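Local atomic coordinates of epidermin leader peptide processing serine protease EpiP (Staphylococcus aureus subsp. aureus, PDB entry 3QFH), a protein that probably cleaves the leader peptide from the precursor of the lantibiotic epidermin, acting as a subtilisin-like serine endopeptidase. Residues 214-219 with 231-236; 273-278 with 391-396; 31-36 with 54-59. One frame throughout, in Å; residues are numbered along the deposited sequence.

Contact 1: 214-219 with 231-236; sequences LWVSKA and INISVG
This is a small, buried, purely apolar helix-on-sheet contact in the subtilisin-like fold, in which Val216 of helix 213-225 meets Ile233 and Val235. The helix belongs to a beta-alpha-beta crossover. It follows strand 200-204 and leads into strand 230-233, and strand 126-130 lies between those two strands in the parallel sheet. The backbones stay well apart, with 8.7 Å between Val216 CA and Ile233 CA, so side chains alone bridge the gap. Val216 spreads its two methyls over two targets. CG1, anti to the backbone N (chi1 176°), faces the end of the strand. CG2, anti to the carbonyl carbon, faces the loop that follows. Nearby, Leu214 and Ser217 pack on Ala259 of helix 254-269, which covers the same face of the sheet. The Ser234-Val235-Gly236 segment probably matches the Ser-Leu-Gly segment that lines the substrate cleft in subtilisins. Val235 comes close to a probable Ser383-His177-Asp130 triad but makes no contact with it. Val216 CG1 comes within 4.5 Å of Ile233 CG2, a loose touch. The closer one is tip to tip, with Val216 CG2 4.2 Å from Val235 CG1.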
loop_
_atom_site.group_PDB
_atom_site.type_symbol
_atom_site.label_atom_id
_atom_site.label_comp_id
_atom_site.label_asym_id
_atom_site.label_seq_id
_atom_site.Cartn_x
_atom_site.Cartn_y
_atom_site.Cartn_z
ATOM N N LEU A 214 7.506 -5.814 9.424
ATOM C CA LEU A 214 7.087 -7.174 9.666
ATOM C C LEU A 214 5.565 -7.293 9.785
ATOM O O LEU A 214 5.014 -8.318 9.416
ATOM C CB LEU A 214 7.748 -7.753 10.905
ATOM C CG LEU A 214 9.258 -7.997 10.775
ATOM C CD1 LEU A 214 9.812 -8.505 12.113
ATOM C CD2 LEU A 214 9.568 -8.967 9.670
ATOM N N TRP A 215 4.891 -6.268 10.310
ATOM C CA TRP A 215 3.422 -6.328 10.432
ATOM C C TRP A 215 2.822 -6.226 9.046
ATOM O O TRP A 215 1.859 -6.937 8.707
ATOM C CB TRP A 215 2.830 -5.213 11.318
ATOM C CG TRP A 215 3.442 -5.019 12.689
ATOM C CD1 TRP A 215 4.222 -5.893 13.378
ATOM C CD2 TRP A 215 3.191 -3.921 13.579
ATOM N NE1 TRP A 215 4.547 -5.375 14.608
ATOM C CE2 TRP A 215 3.913 -4.173 14.767
ATOM C CE3 TRP A 215 2.449 -2.749 13.477
ATOM C CZ2 TRP A 215 3.927 -3.283 15.844
ATOM C CZ3 TRP A 215 2.458 -1.856 14.546
ATOM C CH2 TRP A 215 3.188 -2.135 15.723
ATOM N N VAL A 216 3.412 -5.356 8.231
ATOM C CA VAL A 216 2.977 -5.178 6.851
ATOM C C VAL A 216 3.108 -6.489 6.076
ATOM O O VAL A 216 2.195 -6.866 5.340
ATOM C CB VAL A 216 3.778 -4.096 6.127
ATOM C CG1 VAL A 216 3.351 -4.014 4.641
ATOM C CG2 VAL A 216 3.597 -2.709 6.827
ATOM N N SER A 217 4.240 -7.179 6.268
ATOM C CA SER A 217 4.498 -8.440 5.609
ATOM C C SER A 217 3.475 -9.475 6.020
ATOM O O SER A 217 2.950 -10.184 5.180
ATOM C CB SER A 217 5.912 -8.927 5.898
ATOM O OG SER A 217 6.855 -7.993 5.394
ATOM N N LYS A 218 3.158 -9.541 7.308
ATOM C CA LYS A 218 2.166 -10.506 7.765
ATOM C C LYS A 218 0.780 -10.149 7.207
ATOM O O LYS A 218 -0.005 -11.030 6.892
ATOM C CB LYS A 218 2.155 -10.593 9.277
ATOM C CG LYS A 218 1.360 -11.765 9.808
ATOM C CD LYS A 218 1.442 -11.840 11.320
ATOM C CE LYS A 218 0.737 -13.068 11.856
ATOM N NZ LYS A 218 0.880 -13.136 13.326
ATOM N N ALA A 219 0.494 -8.857 7.081
ATOM C CA ALA A 219 -0.778 -8.403 6.519
ATOM C C ALA A 219 -0.907 -8.819 5.048
ATOM O O ALA A 219 -1.996 -9.199 4.595
ATOM C CB ALA A 219 -0.956 -6.860 6.697
ATOM N N ILE A 231 -4.278 -6.367 -3.559
ATOM C CA ILE A 231 -3.766 -5.940 -2.270
ATOM C C ILE A 231 -3.146 -4.566 -2.444
ATOM O O ILE A 231 -2.159 -4.421 -3.180
ATOM C CB ILE A 231 -2.693 -6.929 -1.731
ATOM C CG1 ILE A 231 -3.263 -8.344 -1.618
ATOM C CG2 ILE A 231 -2.176 -6.436 -0.371
ATOM C CD1 ILE A 231 -2.229 -9.446 -1.201
ATOM N N ASN A 232 -3.719 -3.574 -1.763
ATOM C CA ASN A 232 -3.284 -2.170 -1.866
ATOM C C ASN A 232 -2.379 -1.783 -0.710
ATOM O O ASN A 232 -2.780 -1.870 0.449
ATOM C CB ASN A 232 -4.531 -1.265 -1.893
ATOM C CG ASN A 232 -4.214 0.179 -2.166
ATOM O OD1 ASN A 232 -4.250 0.623 -3.320
ATOM N ND2 ASN A 232 -3.860 0.921 -1.123
ATOM N N ILE A 233 -1.161 -1.364 -1.027
ATOM C CA ILE A 233 -0.193 -0.930 -0.009
ATOM C C ILE A 233 0.168 0.524 -0.282
ATOM O O ILE A 233 0.876 0.852 -1.241
ATOM C CB ILE A 233 1.073 -1.800 0.003
ATOM C CG1 ILE A 233 0.710 -3.280 -0.007
ATOM C CG2 ILE A 233 1.912 -1.508 1.233
ATOM C CD1 ILE A 233 1.922 -4.194 -0.086
ATOM N N SER A 234 -0.360 1.410 0.548
ATOM C CA SER A 234 -0.094 2.825 0.410
ATOM C C SER A 234 1.154 3.231 1.229
ATOM O O SER A 234 1.721 4.300 1.008
ATOM C CB SER A 234 -1.367 3.641 0.743
ATOM O OG SER A 234 -2.377 3.504 -0.301
ATOM N N VAL A 235 1.621 2.354 2.121
ATOM C CA VAL A 235 2.805 2.647 2.949
ATOM C C VAL A 235 4.115 2.364 2.230
ATOM O O VAL A 235 4.293 1.327 1.580
ATOM C CB VAL A 235 2.837 1.850 4.298
ATOM C CG1 VAL A 235 2.971 0.349 4.054
ATOM C CG2 VAL A 235 3.991 2.325 5.176
ATOM N N GLY A 236 5.035 3.302 2.367
ATOM C CA GLY A 236 6.345 3.179 1.796
ATOM C C GLY A 236 7.344 3.309 2.919
ATOM O O GLY A 236 6.984 3.627 4.055
#

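Contact 2: 273-278 with 391-396; sequences IVVAAA and GALALI
Ile273 and Val275, the two strand residues that touch Leu393, each also turn their carbonyl oxygen to the next strand of the sheet. Ile273 O probably accepts a hydrogen bond from Ile231 N, and Val275 O probably accepts one from Ile233 N. These bonds to strand 230-233 hold strand 273-277 in the parallel sheet of the subtilisin-like domain. Side chains alternate along the strand: Val274 points away from segment 391-396, and Ile273 and Val275 point toward it.

The helix answers with one residue. Leu393 reaches out with both methyls and crosses the two strand side chains obliquely. Its CG lies anti to the carbonyl carbon and beside the backbone N (chi1 -74°), which carries the fork out toward the sheet. Leu393 CD1 touches both strand residues, 3.7 Å from Val275 CG2 and 4.1 Å from Ile273 CG2. The other methyl, Leu393 CD2, meets the far end of the isoleucine, at 4.1 Å from Ile273 CD1. Ile273 thus meets the leucine with both of its branches, and Val275 with one.

Helix 406-416 adds to the same core: Ile410 packs on Ile273 and Leu413 on Leu393. Val275 also touches Thr386 and Ser390, and farther along the strand Ala277 touches Thr382 and Thr386. The helix therefore runs past the strand over about three turns. Ser383, the probable nucleophile, lies in its first turn. Thr382 OG1, at its start, is hydrogen-bonded to Ala278 O. Only methyl groups meet Leu393 across these segments, so this join rests on shape and on exclusion of water.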
loop_
_atom_site.group_PDB
_atom_site.type_symbol
_atom_site.label_atom_id
_atom_site.label_comp_id
_atom_site.label_asym_id
_atom_site.label_seq_id
_atom_site.Cartn_x
_atom_site.Cartn_y
_atom_site.Cartn_z
ATOM N N ILE A 273 -2.523 -9.798 -6.686
ATOM C CA ILE A 273 -1.704 -8.739 -7.254
ATOM C C ILE A 273 -1.455 -7.738 -6.133
ATOM O O ILE A 273 -2.395 -7.376 -5.402
ATOM C CB ILE A 273 -2.485 -7.965 -8.382
ATOM C CG1 ILE A 273 -3.072 -8.924 -9.417
ATOM C CG2 ILE A 273 -1.595 -6.912 -9.035
ATOM C CD1 ILE A 273 -4.004 -8.237 -10.421
ATOM N N VAL A 274 -0.213 -7.264 -6.020
ATOM C CA VAL A 274 0.168 -6.263 -5.040
ATOM C C VAL A 274 0.391 -4.924 -5.755
ATOM O O VAL A 274 1.198 -4.826 -6.701
ATOM C CB VAL A 274 1.454 -6.680 -4.284
ATOM C CG1 VAL A 274 1.951 -5.532 -3.361
ATOM C CG2 VAL A 274 1.230 -7.958 -3.472
ATOM N N VAL A 275 -0.342 -3.906 -5.317
ATOM C CA VAL A 275 -0.252 -2.553 -5.856
ATOM C C VAL A 275 0.338 -1.650 -4.768
ATOM O O VAL A 275 -0.204 -1.547 -3.666
ATOM C CB VAL A 275 -1.637 -2.030 -6.250
ATOM C CG1 VAL A 275 -1.528 -0.633 -6.930
ATOM C CG2 VAL A 275 -2.337 -3.058 -7.155
ATOM N N ALA A 276 1.413 -0.964 -5.099
ATOM C CA ALA A 276 2.123 -0.179 -4.141
ATOM C C ALA A 276 2.250 1.271 -4.584
ATOM O O ALA A 276 2.430 1.564 -5.760
ATOM C CB ALA A 276 3.523 -0.781 -3.953
ATOM N N ALA A 277 2.190 2.162 -3.617
ATOM C CA ALA A 277 2.343 3.584 -3.876
ATOM C C ALA A 277 3.802 3.945 -4.049
ATOM O O ALA A 277 4.656 3.480 -3.299
ATOM C CB ALA A 277 1.775 4.403 -2.717
ATOM N N ALA A 278 4.073 4.793 -5.028
ATOM C CA ALA A 278 5.391 5.345 -5.181
ATOM C C ALA A 278 5.553 6.274 -3.974
ATOM O O ALA A 278 4.566 6.631 -3.328
ATOM C CB ALA A 278 5.500 6.122 -6.468
ATOM N N GLY A 391 -8.585 -0.524 -7.336
ATOM C CA GLY A 391 -9.998 -0.649 -7.697
ATOM C C GLY A 391 -10.204 -1.045 -9.148
ATOM O O GLY A 391 -11.039 -1.902 -9.452
ATOM N N ALA A 392 -9.434 -0.422 -10.045
ATOM C CA ALA A 392 -9.507 -0.705 -11.471
ATOM C C ALA A 392 -9.178 -2.171 -11.768
ATOM O O ALA A 392 -9.884 -2.841 -12.565
ATOM C CB ALA A 392 -8.561 0.254 -12.266
ATOM N N LEU A 393 -8.127 -2.694 -11.123
ATOM C CA LEU A 393 -7.766 -4.111 -11.309
ATOM C C LEU A 393 -8.865 -5.048 -10.842
ATOM O O LEU A 393 -9.079 -6.122 -11.443
ATOM C CB LEU A 393 -6.465 -4.432 -10.592
ATOM C CG LEU A 393 -5.198 -3.898 -11.259
ATOM C CD1 LEU A 393 -4.050 -3.876 -10.278
ATOM C CD2 LEU A 393 -4.856 -4.755 -12.486
ATOM N N ALA A 394 -9.556 -4.677 -9.764
ATOM C CA ALA A 394 -10.666 -5.494 -9.289
ATOM C C ALA A 394 -11.759 -5.519 -10.361
ATOM O O ALA A 394 -12.356 -6.575 -10.648
ATOM C CB ALA A 394 -11.211 -4.978 -7.956
ATOM N N LEU A 395 -12.017 -4.369 -10.961
ATOM C CA LEU A 395 -13.031 -4.269 -12.031
ATOM C C LEU A 395 -12.663 -5.090 -13.259
ATOM O O LEU A 395 -13.518 -5.749 -13.859
ATOM C CB LEU A 395 -13.236 -2.821 -12.447
ATOM C CG LEU A 395 -13.826 -1.850 -11.416
ATOM C CD1 LEU A 395 -13.905 -0.440 -12.015
ATOM C CD2 LEU A 395 -15.199 -2.339 -10.962
ATOM N N ILE A 396 -11.389 -5.043 -13.629
ATOM C CA ILE A 396 -10.879 -5.756 -14.795
ATOM C C ILE A 396 -10.957 -7.277 -14.592
ATOM O O ILE A 396 -11.376 -8.018 -15.483
ATOM C CB ILE A 396 -9.441 -5.309 -15.116
ATOM C CG1 ILE A 396 -9.459 -3.872 -15.648
ATOM C CG2 ILE A 396 -8.808 -6.254 -16.150
ATOM C CD1 ILE A 396 -8.086 -3.172 -15.590
#

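Contact 3: 31-36 with 54-59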
loop_
_atom_site.group_PDB
_atom_site.type_symbol
_atom_site.label_atom_id
_atom_site.label_comp_id
_atom_site.label_asym_id
_atom_site.label_seq_id
_atom_site.Cartn_x
_atom_site.Cartn_y
_atom_site.Cartn_z
ATOM N N ALA A 31 9.694 -26.194 12.425
ATOM C CA ALA A 31 9.923 -27.194 13.485
ATOM C C ALA A 31 11.221 -26.968 14.303
ATOM O O ALA A 31 11.206 -27.016 15.536
ATOM C CB ALA A 31 9.906 -28.600 12.889
ATOM N N THR A 32 12.339 -26.733 13.631
ATOM C CA THR A 32 13.592 -26.532 14.344
ATOM C C THR A 32 13.593 -25.178 15.068
ATOM O O THR A 32 14.163 -25.045 16.150
ATOM C CB THR A 32 14.817 -26.624 13.410
ATOM O OG1 THR A 32 14.855 -25.490 12.534
ATOM C CG2 THR A 32 14.779 -27.922 12.593
ATOM N N PHE A 33 12.957 -24.173 14.478
ATOM C CA PHE A 33 12.886 -22.854 15.123
ATOM C C PHE A 33 12.070 -22.930 16.414
ATOM O O PHE A 33 12.500 -22.418 17.449
ATOM C CB PHE A 33 12.313 -21.793 14.185
ATOM C CG PHE A 33 12.170 -20.434 14.825
ATOM C CD1 PHE A 33 13.279 -19.629 15.024
ATOM C CD2 PHE A 33 10.924 -19.961 15.222
ATOM C CE1 PHE A 33 13.161 -18.388 15.622
ATOM C CE2 PHE A 33 10.798 -18.712 15.820
ATOM C CZ PHE A 33 11.922 -17.927 16.016
ATOM N N ASN A 34 10.906 -23.572 16.361
ATOM C CA ASN A 34 10.066 -23.695 17.561
ATOM C C ASN A 34 10.823 -24.415 18.652
ATOM O O ASN A 34 10.753 -24.041 19.812
ATOM C CB ASN A 34 8.758 -24.447 17.281
ATOM C CG ASN A 34 7.803 -23.669 16.407
ATOM O OD1 ASN A 34 7.917 -22.448 16.246
ATOM N ND2 ASN A 34 6.847 -24.378 15.822
ATOM N N LYS A 35 11.542 -25.463 18.263
ATOM C CA LYS A 35 12.325 -26.240 19.206
ATOM C C LYS A 35 13.401 -25.366 19.843
ATOM O O LYS A 35 13.621 -25.433 21.040
ATOM C CB LYS A 35 12.947 -27.441 18.500
ATOM C CG LYS A 35 13.760 -28.324 19.394
ATOM C CD LYS A 35 14.293 -29.512 18.631
ATOM C CE LYS A 35 15.069 -30.438 19.532
ATOM N NZ LYS A 35 15.634 -31.568 18.757
ATOM N N LEU A 36 14.058 -24.536 19.041
ATOM C CA LEU A 36 15.101 -23.647 19.544
ATOM C C LEU A 36 14.515 -22.597 20.499
ATOM O O LEU A 36 15.132 -22.257 21.525
ATOM C CB LEU A 36 15.824 -22.957 18.386
ATOM C CG LEU A 36 17.042 -22.117 18.741
ATOM C CD1 LEU A 36 18.135 -22.972 19.414
ATOM C CD2 LEU A 36 17.605 -21.406 17.495
ATOM N N ALA A 54 10.635 -13.867 12.363
ATOM C CA ALA A 54 10.098 -13.592 13.682
ATOM C C ALA A 54 10.788 -12.388 14.267
ATOM O O ALA A 54 11.863 -11.987 13.817
ATOM C CB ALA A 54 10.291 -14.775 14.607
ATOM N N GLN A 55 10.141 -11.788 15.249
ATOM C CA GLN A 55 10.741 -10.682 15.953
ATOM C C GLN A 55 10.920 -11.211 17.354
ATOM O O GLN A 55 10.009 -11.808 17.926
ATOM C CB GLN A 55 9.861 -9.445 15.932
ATOM C CG GLN A 55 10.604 -8.199 16.318
ATOM C CD GLN A 55 9.726 -6.963 16.244
ATOM O OE1 GLN A 55 8.530 -7.021 16.551
ATOM N NE2 GLN A 55 10.324 -5.825 15.873
ATOM N N ILE A 56 12.102 -11.013 17.895
ATOM C CA ILE A 56 12.430 -11.517 19.205
ATOM C C ILE A 56 13.017 -10.402 20.052
ATOM O O ILE A 56 13.802 -9.577 19.575
ATOM C CB ILE A 56 13.434 -12.685 19.080
ATOM C CG1 ILE A 56 12.859 -13.769 18.148
ATOM C CG2 ILE A 56 13.779 -13.260 20.456
ATOM C CD1 ILE A 56 13.786 -14.993 17.966
ATOM N N LYS A 57 12.607 -10.360 21.306
ATOM C CA LYS A 57 13.108 -9.369 22.209
ATOM C C LYS A 57 14.184 -10.088 23.021
ATOM O O LYS A 57 13.904 -11.088 23.686
ATOM C CB LYS A 57 11.970 -8.826 23.080
ATOM C CG LYS A 57 12.322 -7.537 23.769
ATOM C CD LYS A 57 11.161 -6.931 24.560
ATOM C CE LYS A 57 11.601 -5.617 25.201
ATOM N NZ LYS A 57 10.572 -5.016 26.094
ATOM N N MET A 58 15.422 -9.622 22.919
ATOM C CA MET A 58 16.532 -10.247 23.642
ATOM C C MET A 58 17.731 -9.318 23.843
ATOM O O MET A 58 17.832 -8.280 23.195
ATOM C CB MET A 58 16.969 -11.542 22.940
ATOM C CG MET A 58 17.292 -11.416 21.475
ATOM S SD MET A 58 17.595 -13.036 20.672
ATOM C CE MET A 58 17.666 -12.525 18.965
ATOM N N THR A 59 18.620 -9.692 24.768
ATOM C CA THR A 59 19.830 -8.907 25.030
ATOM C C THR A 59 20.747 -9.012 23.828
ATOM O O THR A 59 20.595 -9.921 23.003
ATOM C CB THR A 59 20.609 -9.403 26.284
ATOM O OG1 THR A 59 21.083 -10.744 26.068
ATOM C CG2 THR A 59 19.724 -9.351 27.529
#
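The flat group here is the ring of Phe33, which points from helix 30-40 at strand 53-59 and touches Ala54 and Ile56. Ile56 CD1 sits at the edge of the ring, near its plane. Ala54 CB approaches obliquely. The ring of Tyr27, on strand 20-27, stacks with that of Phe33. The far end of the phenyl group does most of the touching. Phe33 CZ lies 3.8 Å from Ala54 CB and 4.0 Å from Ile56 CD1. The neighbouring ring atoms share the load: CE2 of Phe33 is 4.2 Å from Ala54 CB, and CE1 of Phe33 is 4.2 Å from Ile56 CD1.

Phe33 CG is anti to the backbone N (chi1 178°), and this extends the ring from the helix toward the strand. Ile56 comes from the opposite direction. Its CG1 is anti to the carbonyl carbon and its chain is extended (chi2 -179°), which brings CD1 up to the rim of the ring. The nearest CA atoms, those of Phe33 and Ala54, are still 9.8 Å apart, so a long aromatic side chain is what spans the distance. All three residues are buried.

Gln55, between the two contact residues of the strand, points the other way. Its NE2 is hydrogen-bonded to Thr79 OG1 and to Glu212 OE2, and Glu212 lies just before helix 213-225 in the subtilase region. Gln55 thus gives the strand a polar link to the protease.

This is the helix-on-sheet core of the propeptide domain. Strand 53-59 runs antiparallel between strands 43-48 and 20-27. Helix 30-40 lies over this sheet beside helix 60-66, where Leu36 and Met58 both touch Leu66.

In the fold
Along the chain the order is contact 3, contact 1, contact 2, each closing before the next opens. Contact 3 belongs to the propeptide region and the other two to the subtilase region. Contacts 1 and 2 have centres 14 Å apart and use neighbouring strands, 230-233 and 273-277, with helices packed on opposite faces of one parallel sheet. Contact 3 lies 23 Å from contact 1 and 35 Å from contact 2, centre to centre. It touches contact 1 where Leu214 CD1 packs 3.9 Å from Gln55 CB, whereas the nearest atoms of contacts 2 and 3 are about 19 Å apart. The propeptide thus docks on the helix of contact 1.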